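Local coordinates for hypothetical conserved protein (Geobacillus kaustophilus, PDB 2PCS) that is of unknown function but belongs to the CoxG family of the Bet v 1-like clan and holds an unidentified ligand, at residues A63-T68 with Y76-N81; M33-L38 with A48-G53. One frame throughout, in Å; residues are numbered along the deposited sequence.

Overall arrangement
Both contacts are neighbouring-strand pairings in one antiparallel sheet, and both lie toward the surface rather than in the core. Contact 1 joins strands 59-71 and 75-84, which have a further strand on each outer side. Contact 2 joins strand 45-52 to 35-42, an outermost strand of the sheet within this chain. Contact 1 is a regular ladder of six backbone bonds. Contact 2 is irregular, with a bulge-like corner and three bonds. The two meet between strands 45-52 and 59-71: Ala-63 O is 2.9 Å from Ala-48 N, probably a hydrogen bond, and Ile-65 packs on Ala-48 and Leu-38. Apolar side chains line one face in both. The other is mixed in contact 1, polar in contact 2.

Contact 1 (A63-T68 with Y76-N81); sequences AIIEVT and YKLLVN
Ile-64 and Asn-81 bond through both backbone groups: Ile-64 N gives to Asn-81 O at 2.6 Å, and Asn-81 N gives to Ile-64 O. The same pair of hydrogen bonds recurs at Glu-66 with Leu-79 and at Thr-68 with Lys-77. Six N-H donors and six carbonyls are thus satisfied across the pair. The residues between them turn their backbones outward: Ala-63, Ile-65 and Val-67 bond to strand 45-52 and the turn before it, and Tyr-76 and Leu-78 to strand 87-99. This is a beta hairpin within the curved sheet of the Bet v 1-like fold. Some carbonyls take a weaker second contact, as from Val-80 CA to Ile-64 O at 3.3 Å. On the apolar face, Val-67 CG2 lies alongside Leu-78 CD2, 3.7 Å away. Val-67 CG1, anti to the backbone N (chi1 -162°), meets Tyr-76 CD2 obliquely at 3.7 Å. The Tyr-76 side chain also approaches the unidentified ligand. On the other face, the extended Glu-66 runs beside Leu-79, with OE2 3.7 Å from CD1. Across the pair, Thr-68 OG1 packs on Lys-77 CB, at 3.6 Å. Asn-81 ND2 bonds to Asn-90 OD1.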
loop_
_atom_site.group_PDB
_atom_site.type_symbol
_atom_site.label_atom_id
_atom_site.label_comp_id
_atom_site.label_asym_id
_atom_site.label_seq_id
_atom_site.Cartn_x
_atom_site.Cartn_y
_atom_site.Cartn_z
ATOM N N ALA A 63 3.659 -3.234 11.780
ATOM C CA ALA A 63 2.441 -2.696 11.214
ATOM C C ALA A 63 1.385 -3.734 11.320
ATOM O O ALA A 63 1.644 -4.875 10.993
ATOM C CB ALA A 63 2.659 -2.329 9.702
ATOM N N ILE A 64 0.201 -3.341 11.780
ATOM C CA ILE A 64 -0.993 -4.160 11.621
ATOM C C ILE A 64 -1.753 -3.682 10.364
ATOM O O ILE A 64 -2.089 -2.510 10.231
ATOM C CB ILE A 64 -1.955 -4.144 12.867
ATOM C CG1 ILE A 64 -1.243 -4.506 14.201
ATOM C CG2 ILE A 64 -3.113 -5.087 12.638
ATOM C CD1 ILE A 64 -0.357 -5.737 14.142
ATOM N N ILE A 65 -2.009 -4.606 9.452
ATOM C CA ILE A 65 -2.722 -4.296 8.213
ATOM C C ILE A 65 -3.966 -5.151 8.173
ATOM O O ILE A 65 -3.835 -6.380 8.104
ATOM C CB ILE A 65 -1.846 -4.647 6.965
ATOM C CG1 ILE A 65 -0.468 -3.995 7.075
ATOM C CG2 ILE A 65 -2.542 -4.241 5.667
ATOM C CD1 ILE A 65 0.516 -4.510 6.044
ATOM N N GLU A 66 -5.142 -4.504 8.245
ATOM C CA GLU A 66 -6.447 -5.158 8.076
ATOM C C GLU A 66 -7.145 -4.817 6.738
ATOM O O GLU A 66 -7.386 -3.658 6.446
ATOM C CB GLU A 66 -7.396 -4.849 9.230
ATOM C CG GLU A 66 -8.565 -5.867 9.253
ATOM C CD GLU A 66 -9.638 -5.582 10.308
ATOM O OE1 GLU A 66 -10.677 -6.337 10.361
ATOM O OE2 GLU A 66 -9.447 -4.594 11.070
ATOM N N VAL A 67 -7.443 -5.845 5.943
ATOM C CA VAL A 67 -8.275 -5.723 4.734
ATOM C C VAL A 67 -9.774 -5.828 5.089
ATOM O O VAL A 67 -10.205 -6.844 5.579
ATOM C CB VAL A 67 -7.855 -6.784 3.666
ATOM C CG1 VAL A 67 -8.366 -6.417 2.289
ATOM C CG2 VAL A 67 -6.329 -6.908 3.601
ATOM N N THR A 68 -10.563 -4.770 4.894
ATOM C CA THR A 68 -11.997 -4.807 5.183
ATOM C C THR A 68 -12.882 -4.391 3.956
ATOM O O THR A 68 -12.343 -4.048 2.913
ATOM C CB THR A 68 -12.315 -3.906 6.362
ATOM O OG1 THR A 68 -12.156 -2.542 5.972
ATOM C CG2 THR A 68 -11.367 -4.162 7.494
ATOM N N TYR A 76 -11.715 -2.737 -2.120
ATOM C CA TYR A 76 -11.517 -2.997 -0.671
ATOM C C TYR A 76 -11.060 -1.777 0.110
ATOM O O TYR A 76 -10.777 -0.714 -0.466
ATOM C CB TYR A 76 -10.618 -4.184 -0.429
ATOM C CG TYR A 76 -9.248 -4.016 -1.019
ATOM C CD1 TYR A 76 -9.025 -4.192 -2.412
ATOM C CD2 TYR A 76 -8.166 -3.656 -0.212
ATOM C CE1 TYR A 76 -7.733 -4.030 -2.971
ATOM C CE2 TYR A 76 -6.880 -3.500 -0.739
ATOM C CZ TYR A 76 -6.667 -3.672 -2.113
ATOM O OH TYR A 76 -5.389 -3.520 -2.609
ATOM N N LYS A 77 -11.049 -1.905 1.445
ATOM C CA LYS A 77 -10.512 -0.885 2.317
ATOM C C LYS A 77 -9.360 -1.456 3.118
ATOM O O LYS A 77 -9.315 -2.641 3.355
ATOM C CB LYS A 77 -11.594 -0.312 3.219
ATOM C CG LYS A 77 -12.681 0.362 2.428
ATOM C CD LYS A 77 -13.667 1.086 3.364
ATOM C CE LYS A 77 -14.572 2.113 2.654
ATOM N NZ LYS A 77 -15.886 2.203 3.423
ATOM N N LEU A 78 -8.401 -0.603 3.486
ATOM C CA LEU A 78 -7.254 -1.009 4.304
ATOM C C LEU A 78 -7.191 -0.195 5.566
ATOM O O LEU A 78 -7.364 1.017 5.508
ATOM C CB LEU A 78 -5.924 -0.821 3.562
ATOM C CG LEU A 78 -5.494 -1.809 2.494
ATOM C CD1 LEU A 78 -4.038 -1.417 2.209
ATOM C CD2 LEU A 78 -5.600 -3.361 2.830
ATOM N N LEU A 79 -6.941 -0.846 6.699
ATOM C CA LEU A 79 -6.646 -0.113 7.945
ATOM C C LEU A 79 -5.246 -0.486 8.321
ATOM O O LEU A 79 -4.929 -1.680 8.376
ATOM C CB LEU A 79 -7.602 -0.497 9.068
ATOM C CG LEU A 79 -9.115 -0.504 8.751
ATOM C CD1 LEU A 79 -9.909 -1.076 9.954
ATOM C CD2 LEU A 79 -9.599 0.943 8.423
ATOM N N VAL A 80 -4.395 0.529 8.488
ATOM C CA VAL A 80 -3.000 0.321 8.854
ATOM C C VAL A 80 -2.604 1.036 10.183
ATOM O O VAL A 80 -2.823 2.249 10.325
ATOM C CB VAL A 80 -2.001 0.738 7.764
ATOM C CG1 VAL A 80 -0.554 0.504 8.278
ATOM C CG2 VAL A 80 -2.212 -0.019 6.440
ATOM N N ASN A 81 -2.063 0.253 11.134
ATOM C CA ASN A 81 -1.436 0.758 12.374
ATOM C C ASN A 81 0.021 0.326 12.428
ATOM O O ASN A 81 0.317 -0.854 12.547
ATOM C CB ASN A 81 -2.182 0.275 13.609
ATOM C CG ASN A 81 -3.620 0.725 13.621
ATOM O OD1 ASN A 81 -4.511 -0.018 13.210
ATOM N ND2 ASN A 81 -3.866 1.958 14.078
#

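Contact 2 (M33-L38 with A48-G53); sequences MGCKSL and ADLQIG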
loop_
_atom_site.group_PDB
_atom_site.type_symbol
_atom_site.label_atom_id
_atom_site.label_comp_id
_atom_site.label_asym_id
_atom_site.label_seq_id
_atom_site.Cartn_x
_atom_site.Cartn_y
_atom_site.Cartn_z
ATOM N N MET A 33 7.703 -2.393 0.316
ATOM C CA MET A 33 9.124 -2.203 0.575
ATOM C C MET A 33 9.496 -2.363 2.041
ATOM O O MET A 33 8.836 -1.823 2.928
ATOM C CB MET A 33 9.591 -0.854 0.074
ATOM C CG MET A 33 10.932 -0.940 -0.679
ATOM S SD MET A 33 11.747 0.586 -0.339
ATOM C CE MET A 33 10.843 1.749 -1.347
ATOM N N GLY A 34 10.556 -3.111 2.290
ATOM C CA GLY A 34 11.026 -3.279 3.653
ATOM C C GLY A 34 10.376 -4.452 4.345
ATOM O O GLY A 34 10.794 -4.847 5.442
ATOM N N CYS A 35 9.360 -5.018 3.699
ATOM C CA CYS A 35 8.589 -6.082 4.287
ATOM C C CYS A 35 9.363 -7.394 4.301
ATOM O O CYS A 35 9.711 -7.923 3.259
ATOM C CB CYS A 35 7.238 -6.233 3.619
ATOM S SG CYS A 35 6.153 -7.262 4.619
ATOM N N LYS A 36 9.662 -7.864 5.512
ATOM C CA LYS A 36 10.441 -9.078 5.733
ATOM C C LYS A 36 9.470 -10.232 5.849
ATOM O O LYS A 36 9.682 -11.288 5.249
ATOM C CB LYS A 36 11.279 -8.970 7.005
ATOM C CG LYS A 36 12.736 -8.528 6.820
ATOM C CD LYS A 36 13.589 -9.074 8.021
ATOM C CE LYS A 36 15.102 -9.292 7.719
ATOM N NZ LYS A 36 15.750 -10.007 8.884
ATOM N N SER A 37 8.386 -10.018 6.602
ATOM C CA SER A 37 7.286 -10.978 6.660
ATOM C C SER A 37 5.921 -10.312 6.859
ATOM O O SER A 37 5.822 -9.267 7.520
ATOM C CB SER A 37 7.530 -11.999 7.765
ATOM O OG SER A 37 8.111 -11.371 8.891
ATOM N N LEU A 38 4.895 -10.928 6.252
ATOM C CA LEU A 38 3.482 -10.663 6.529
ATOM C C LEU A 38 2.903 -11.908 7.163
ATOM O O LEU A 38 2.709 -12.906 6.483
ATOM C CB LEU A 38 2.690 -10.382 5.245
ATOM C CG LEU A 38 2.110 -9.006 4.907
ATOM C CD1 LEU A 38 1.207 -9.116 3.682
ATOM C CD2 LEU A 38 1.343 -8.374 6.063
ATOM N N ALA A 48 3.023 -7.080 9.763
ATOM C CA ALA A 48 4.136 -6.884 8.889
ATOM C C ALA A 48 5.343 -6.401 9.714
ATOM O O ALA A 48 5.216 -5.536 10.592
ATOM C CB ALA A 48 3.757 -5.907 7.805
ATOM N N ASP A 49 6.491 -7.028 9.458
ATOM C CA ASP A 49 7.786 -6.611 10.017
ATOM C C ASP A 49 8.490 -5.770 8.933
ATOM O O ASP A 49 8.949 -6.312 7.930
ATOM C CB ASP A 49 8.609 -7.857 10.415
ATOM C CG ASP A 49 10.127 -7.547 10.659
ATOM O OD1 ASP A 49 10.473 -6.458 11.203
ATOM O OD2 ASP A 49 10.975 -8.413 10.321
ATOM N N LEU A 50 8.518 -4.454 9.106
ATOM C CA LEU A 50 9.065 -3.571 8.051
ATOM C C LEU A 50 10.440 -3.012 8.426
ATOM O O LEU A 50 10.617 -2.402 9.485
ATOM C CB LEU A 50 8.094 -2.419 7.717
ATOM C CG LEU A 50 6.693 -2.834 7.278
ATOM C CD1 LEU A 50 5.704 -1.685 7.325
ATOM C CD2 LEU A 50 6.705 -3.438 5.924
ATOM N N GLN A 51 11.417 -3.234 7.564
ATOM C CA GLN A 51 12.706 -2.583 7.744
ATOM C C GLN A 51 12.931 -1.609 6.612
ATOM O O GLN A 51 13.293 -1.971 5.516
ATOM C CB GLN A 51 13.842 -3.611 7.928
ATOM C CG GLN A 51 13.630 -4.417 9.221
ATOM C CD GLN A 51 14.601 -5.558 9.428
ATOM O OE1 GLN A 51 15.722 -5.547 8.909
ATOM N NE2 GLN A 51 14.178 -6.556 10.223
ATOM N N ILE A 52 12.683 -0.354 6.900
ATOM C CA ILE A 52 12.680 0.644 5.881
ATOM C C ILE A 52 14.008 1.397 5.880
ATOM O O ILE A 52 14.369 2.049 6.884
ATOM C CB ILE A 52 11.459 1.543 6.056
ATOM C CG1 ILE A 52 10.206 0.731 5.670
ATOM C CG2 ILE A 52 11.582 2.793 5.188
ATOM C CD1 ILE A 52 9.011 0.999 6.546
ATOM N N GLY A 53 14.722 1.273 4.749
ATOM C CA GLY A 53 16.039 1.878 4.530
ATOM C C GLY A 53 16.025 3.331 4.054
ATOM O O GLY A 53 17.020 4.033 4.196
#
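The hairpin of strands 35-42 and 45-52 is interrupted by a bulge-like corner at Lys-36. Asp-49 bonds through its O to Lys-36 N and through its N to Ser-37 O. The first bond, Lys-36 N to Asp-49 O, is 3.0 Å long, nearly straight and in line with the carbonyl. Asp-49 N to Ser-37 O is also 3.0 Å. The corner shows in the backbone of Lys-36, whose psi is -44°. Before it, Gln-51 N bonds to Gly-34 O at 2.7 Å. The N-H points straight at the oxygen, but the donor stands above the carbonyl plane. Gly-34 has a positive phi of 89° and no side chain, and its CA lies close to Gln-51 O, facing Ile-52.

The side chains divide between two faces of the sheet in this Bet v 1-like fold. Cys-35, Leu-38, Ala-48 and Leu-50 share the apolar one. Leu-50 CD2 reaches across to Cys-35 CB at 3.7 Å, and Leu-38 CD2 touches Ala-48 CB at 3.9 Å. Helix 25-31 meets Cys-35 and Leu-38 through Ser-29 and Leu-28, and the Leu-50 side chain lies close to the unidentified ligand. Met-33 packs instead on the long helix 124-148.

The extra residue puts Lys-36 and Ser-37 in succession on the polar side. Asp-49 swings its carboxylate anti to the backbone N (chi1 165°), which lays it beside Lys-36, pointing the same way. OD2 comes within 3.4 Å of Lys-36 CB, so it meets the aliphatic part of the chain. The ammonium NZ is 5.2 Å from OD2, too far for a salt bridge, though the opposite charges probably still attract. The extended Lys-36 chain then passes across the Gln-51 amide, bringing CD to 3.4 Å from NE2. Ser-37 OG has only a van der Waals approach to Asp-49 CB across this pair.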